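Local coordinates for protein peroxisomal acyl-CoA oxidase 1A (Solanum lycopersicum, PDB 2FON) that probably oxidises fatty acyl-CoA thioesters with the help of a bound FAD cofactor, as an acyl-CoA oxidase of peroxisomal beta-oxidation, at residues B[448-460]-B[535-547]. Numbering follows the deposited sequence.
Sequences VLQLQVARFLMKT and AADLVEAAVAHCQ. With FAD (flavin-adenine dinucleotide), chain E.
Gln450 of helix 446-462 enters helix 535-558 as a knob into a hole lined by Val539, Ala542, Val543 and Cys546, where two helices of the all-helical C-terminal half of the acyl-CoA oxidase fold pack almost at right angles (83°, axes 8.1 Å apart). The Gln450 side chain is bent at chi2 (-107°), which lays the amide along the Ala542-Cys546 side of the hole: CB rests near Val539 CG1, and NE2 lies 3.6 Å from Cys546 SG. The backbones come closest at Ala454 and Ala542, whose CA atoms are 5.1 Å apart; two methyl side chains allow this. Leu538 CB lies 3.7 Å from Ala454 CB, and Leu538 sends CD2 to Met458, where CG and SD both touch it. Phe531 of helix 527-533 packs against Leu538 and Met458 as well. Farther along helix 535-558, Leu457 meets His545, with Leu457 CD1 packed on His545 CB. The torsion that sets CG of His545 anti to the backbone N puts the ring under Leu457 CD2, while ND1 is hydrogen-bonded to Tyr476 OH. Replacing His545 with an alanine would probably leave Tyr476 without this partner and open a gap beneath Leu457. Leu451 faces two ways: CD2 packs on Ala535 CB at 3.9 Å and on Val539, whereas CD1 lies 3.7 Å from FAD N1A, linking the helix crossing to the adenine end of the cofactor pocket. Thr348 of the second subunit packs on Ala535 and Val539, placing this end of the contact near the dimer interface. Over the imidazole of His545, Leu457 CD2 makes a CH-pi contact 3.9 Å from the ring centroid and only 5° off its normal.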
# COMPACT_ATOMS: atom_id res chain seq x y z
N VAL B 448 -6.60 11.85 -12.37
CA VAL B 448 -6.77 12.88 -13.40
C VAL B 448 -6.99 12.29 -14.80
O VAL B 448 -7.77 12.82 -15.62
CB VAL B 448 -5.63 13.86 -13.40
CG1 VAL B 448 -5.47 14.55 -14.75
CG2 VAL B 448 -5.87 14.88 -12.32
N LEU B 449 -6.36 11.17 -15.07
CA LEU B 449 -6.63 10.52 -16.30
C LEU B 449 -8.05 9.99 -16.34
O LEU B 449 -8.68 9.96 -17.42
CB LEU B 449 -5.64 9.42 -16.56
CG LEU B 449 -4.24 9.91 -16.86
CD1 LEU B 449 -3.37 8.70 -16.89
CD2 LEU B 449 -4.24 10.59 -18.14
N GLN B 450 -8.60 9.54 -15.21
CA GLN B 450 -9.94 9.00 -15.35
C GLN B 450 -11.00 10.09 -15.45
O GLN B 450 -12.07 9.81 -15.93
CB GLN B 450 -10.27 7.91 -14.34
CG GLN B 450 -9.35 6.72 -14.50
CD GLN B 450 -10.01 5.51 -15.13
OE1 GLN B 450 -11.15 5.59 -15.58
NE2 GLN B 450 -9.30 4.37 -15.18
N LEU B 451 -10.70 11.33 -15.10
CA LEU B 451 -11.68 12.36 -15.38
C LEU B 451 -11.65 12.63 -16.87
O LEU B 451 -12.68 12.89 -17.46
CB LEU B 451 -11.45 13.62 -14.58
CG LEU B 451 -11.63 13.60 -13.04
CD1 LEU B 451 -10.86 14.76 -12.40
CD2 LEU B 451 -13.07 13.70 -12.66
N GLN B 452 -10.47 12.55 -17.50
CA GLN B 452 -10.42 12.63 -18.98
C GLN B 452 -11.26 11.55 -19.62
O GLN B 452 -12.02 11.84 -20.55
CB GLN B 452 -9.02 12.50 -19.52
CG GLN B 452 -8.41 13.83 -19.66
CD GLN B 452 -6.96 13.85 -19.26
OE1 GLN B 452 -6.14 13.09 -19.79
NE2 GLN B 452 -6.62 14.73 -18.34
N VAL B 453 -11.16 10.31 -19.14
CA VAL B 453 -11.99 9.26 -19.70
C VAL B 453 -13.48 9.62 -19.61
O VAL B 453 -14.18 9.61 -20.59
CB VAL B 453 -11.64 7.85 -19.13
CG1 VAL B 453 -12.62 6.82 -19.66
CG2 VAL B 453 -10.17 7.47 -19.49
N ALA B 454 -13.92 10.04 -18.43
CA ALA B 454 -15.29 10.51 -18.15
C ALA B 454 -15.82 11.52 -19.14
O ALA B 454 -16.91 11.29 -19.73
CB ALA B 454 -15.38 11.09 -16.78
N ARG B 455 -15.10 12.64 -19.28
CA ARG B 455 -15.43 13.72 -20.23
C ARG B 455 -15.69 13.21 -21.61
O ARG B 455 -16.55 13.76 -22.32
CB ARG B 455 -14.30 14.71 -20.36
CG ARG B 455 -14.51 16.03 -19.67
CD ARG B 455 -13.22 16.90 -19.68
NE ARG B 455 -13.36 17.93 -18.65
CZ ARG B 455 -14.18 18.96 -18.77
NH1 ARG B 455 -14.89 19.12 -19.89
NH2 ARG B 455 -14.31 19.83 -17.79
N PHE B 456 -14.96 12.17 -22.02
CA PHE B 456 -15.03 11.65 -23.36
C PHE B 456 -16.26 10.78 -23.55
O PHE B 456 -16.88 10.75 -24.65
CB PHE B 456 -13.77 10.85 -23.68
CG PHE B 456 -13.92 9.98 -24.86
CD1 PHE B 456 -14.00 10.52 -26.13
CD2 PHE B 456 -14.08 8.61 -24.70
CE1 PHE B 456 -14.17 9.68 -27.23
CE2 PHE B 456 -14.28 7.76 -25.82
CZ PHE B 456 -14.30 8.28 -27.06
N LEU B 457 -16.58 10.03 -22.48
CA LEU B 457 -17.82 9.24 -22.45
C LEU B 457 -19.00 10.20 -22.44
O LEU B 457 -19.91 10.04 -23.24
CB LEU B 457 -17.89 8.32 -21.25
CG LEU B 457 -16.85 7.21 -21.20
CD1 LEU B 457 -17.00 6.51 -19.89
CD2 LEU B 457 -16.95 6.20 -22.41
N MET B 458 -18.93 11.22 -21.60
CA MET B 458 -20.00 12.20 -21.56
C MET B 458 -20.11 12.82 -22.91
O MET B 458 -21.21 12.88 -23.46
CB MET B 458 -19.77 13.28 -20.51
CG MET B 458 -19.78 12.75 -19.05
SD MET B 458 -21.31 11.90 -18.71
CE MET B 458 -20.82 10.17 -18.77
N LYS B 459 -18.99 13.22 -23.50
CA LYS B 459 -19.03 13.73 -24.88
C LYS B 459 -19.67 12.71 -25.82
O LYS B 459 -20.54 13.06 -26.63
CB LYS B 459 -17.64 14.11 -25.40
CG LYS B 459 -17.70 14.79 -26.76
CD LYS B 459 -16.34 14.86 -27.40
CE LYS B 459 -16.31 15.91 -28.48
NZ LYS B 459 -15.07 16.74 -28.33
N THR B 460 -19.26 11.45 -25.71
CA THR B 460 -19.76 10.46 -26.66
C THR B 460 -21.25 10.31 -26.52
O THR B 460 -21.94 10.13 -27.52
CB THR B 460 -19.07 9.11 -26.50
OG1 THR B 460 -17.76 9.20 -27.05
CG2 THR B 460 -19.77 8.04 -27.25
N ALA B 535 -17.75 14.70 -10.00
CA ALA B 535 -16.48 14.02 -10.23
C ALA B 535 -16.34 12.57 -9.72
O ALA B 535 -15.74 11.72 -10.40
CB ALA B 535 -15.37 14.85 -9.70
N ALA B 536 -16.85 12.26 -8.54
CA ALA B 536 -16.50 10.96 -7.94
C ALA B 536 -17.21 9.88 -8.73
O ALA B 536 -16.63 8.82 -9.01
CB ALA B 536 -16.86 10.90 -6.44
N ASP B 537 -18.43 10.21 -9.16
CA ASP B 537 -19.25 9.28 -9.92
C ASP B 537 -18.79 9.17 -11.37
O ASP B 537 -18.87 8.09 -12.01
CB ASP B 537 -20.72 9.71 -9.85
CG ASP B 537 -21.12 10.28 -8.46
OD1 ASP B 537 -22.31 10.34 -8.19
OD2 ASP B 537 -20.26 10.67 -7.63
N LEU B 538 -18.30 10.27 -11.91
CA LEU B 538 -17.75 10.23 -13.23
C LEU B 538 -16.61 9.21 -13.29
O LEU B 538 -16.60 8.36 -14.18
CB LEU B 538 -17.34 11.63 -13.64
CG LEU B 538 -18.61 12.46 -13.93
CD1 LEU B 538 -18.27 13.94 -13.90
CD2 LEU B 538 -19.33 12.05 -15.25
N VAL B 539 -15.71 9.27 -12.30
CA VAL B 539 -14.61 8.34 -12.14
C VAL B 539 -15.12 6.91 -11.98
O VAL B 539 -14.64 6.00 -12.61
CB VAL B 539 -13.78 8.72 -10.88
CG1 VAL B 539 -12.44 8.08 -10.88
CG2 VAL B 539 -13.59 10.22 -10.86
N GLU B 540 -16.11 6.72 -11.13
CA GLU B 540 -16.68 5.41 -10.99
C GLU B 540 -17.17 4.91 -12.36
O GLU B 540 -16.92 3.75 -12.70
CB GLU B 540 -17.79 5.41 -9.95
CG GLU B 540 -17.35 5.02 -8.56
CD GLU B 540 -18.45 5.30 -7.47
OE1 GLU B 540 -18.08 5.78 -6.35
OE2 GLU B 540 -19.66 5.03 -7.71
N ALA B 541 -17.81 5.77 -13.16
CA ALA B 541 -18.20 5.40 -14.51
C ALA B 541 -16.99 5.08 -15.41
O ALA B 541 -16.87 3.98 -15.95
CB ALA B 541 -19.04 6.48 -15.12
N ALA B 542 -16.06 6.03 -15.55
CA ALA B 542 -14.78 5.78 -16.23
C ALA B 542 -14.11 4.43 -15.85
O ALA B 542 -13.64 3.68 -16.75
CB ALA B 542 -13.85 6.86 -15.98
N VAL B 543 -14.10 4.09 -14.55
CA VAL B 543 -13.55 2.80 -14.13
C VAL B 543 -14.32 1.69 -14.79
O VAL B 543 -13.74 0.86 -15.46
CB VAL B 543 -13.38 2.61 -12.55
CG1 VAL B 543 -12.85 1.20 -12.20
CG2 VAL B 543 -12.42 3.67 -11.94
N ALA B 544 -15.63 1.71 -14.66
CA ALA B 544 -16.48 0.64 -15.23
C ALA B 544 -16.20 0.38 -16.74
O ALA B 544 -16.08 -0.78 -17.19
CB ALA B 544 -17.96 0.95 -14.99
N HIS B 545 -16.08 1.48 -17.49
CA HIS B 545 -15.70 1.45 -18.91
C HIS B 545 -14.35 0.80 -19.15
O HIS B 545 -14.22 -0.05 -20.04
CB HIS B 545 -15.77 2.85 -19.52
CG HIS B 545 -15.19 2.95 -20.89
ND1 HIS B 545 -15.82 2.43 -22.02
CD2 HIS B 545 -14.05 3.53 -21.33
CE1 HIS B 545 -15.07 2.68 -23.08
NE2 HIS B 545 -13.99 3.34 -22.69
N CYS B 546 -13.34 1.20 -18.38
CA CYS B 546 -12.04 0.59 -18.51
C CYS B 546 -12.04 -0.92 -18.22
O CYS B 546 -11.42 -1.71 -18.93
CB CYS B 546 -11.01 1.31 -17.65
SG CYS B 546 -10.78 3.07 -18.22
N GLN B 547 -12.77 -1.30 -17.18
CA GLN B 547 -12.93 -2.68 -16.79
C GLN B 547 -13.53 -3.43 -17.94
O GLN B 547 -13.16 -4.58 -18.17
CB GLN B 547 -13.83 -2.76 -15.56
CG GLN B 547 -13.07 -2.42 -14.29
CD GLN B 547 -13.92 -2.37 -13.05
OE1 GLN B 547 -15.09 -2.04 -13.08
NE2 GLN B 547 -13.35 -2.70 -11.96
PA FAD E . -0.89 16.68 -8.71
O1A FAD E . -1.46 16.92 -10.05
O2A FAD E . -0.35 17.92 -8.06
O5B FAD E . -1.99 15.94 -7.88
C5B FAD E . -2.04 16.15 -6.49
C4B FAD E . -3.38 15.59 -5.99
O4B FAD E . -4.41 16.41 -6.47
C3B FAD E . -3.66 14.20 -6.56
O3B FAD E . -4.41 13.56 -5.60
C2B FAD E . -4.47 14.45 -7.79
O2B FAD E . -5.40 13.47 -8.11
C1B FAD E . -5.25 15.67 -7.32
N9A FAD E . -5.62 16.49 -8.45
C8A FAD E . -4.80 17.24 -9.23
N7A FAD E . -5.55 17.79 -10.19
C5A FAD E . -6.83 17.42 -10.02
C6A FAD E . -8.02 17.74 -10.68
N6A FAD E . -8.01 18.56 -11.75
N1A FAD E . -9.20 17.19 -10.22
C2A FAD E . -9.21 16.33 -9.16
N3A FAD E . -8.03 16.04 -8.50
C4A FAD E . -6.88 16.58 -8.92
N1 FAD E . 8.61 14.42 -14.32
C2 FAD E . 9.39 14.72 -15.42
O2 FAD E . 9.11 15.72 -16.08
N3 FAD E . 10.46 13.90 -15.80
C4 FAD E . 10.74 12.78 -15.05
O4 FAD E . 11.69 12.07 -15.35
C4X FAD E . 9.96 12.46 -13.93
N5 FAD E . 10.24 11.34 -13.13
C5X FAD E . 9.45 11.08 -12.04
C6 FAD E . 9.76 10.00 -11.26
C7 FAD E . 9.02 9.77 -10.13
C7M FAD E . 9.44 8.56 -9.38
C8 FAD E . 7.95 10.60 -9.77
C8M FAD E . 7.07 10.35 -8.57
C9 FAD E . 7.63 11.68 -10.56
C9A FAD E . 8.39 11.92 -11.70
N10 FAD E . 8.13 13.02 -12.50
C10 FAD E . 8.91 13.29 -13.58
C1' FAD E . 6.99 13.96 -12.24
C2' FAD E . 5.78 13.08 -12.58
O2' FAD E . 5.85 12.71 -13.91
C3' FAD E . 4.40 13.68 -12.45
O3' FAD E . 4.16 14.70 -13.40
C4' FAD E . 4.07 14.14 -11.06
O4' FAD E . 4.13 13.01 -10.17
C5' FAD E . 2.68 14.69 -11.21
O5' FAD E . 2.27 14.62 -9.86
P FAD E . 1.79 15.87 -9.04
O1P FAD E . 2.60 15.98 -7.80
O2P FAD E . 1.68 17.14 -9.86
O3P FAD E . 0.24 15.51 -8.81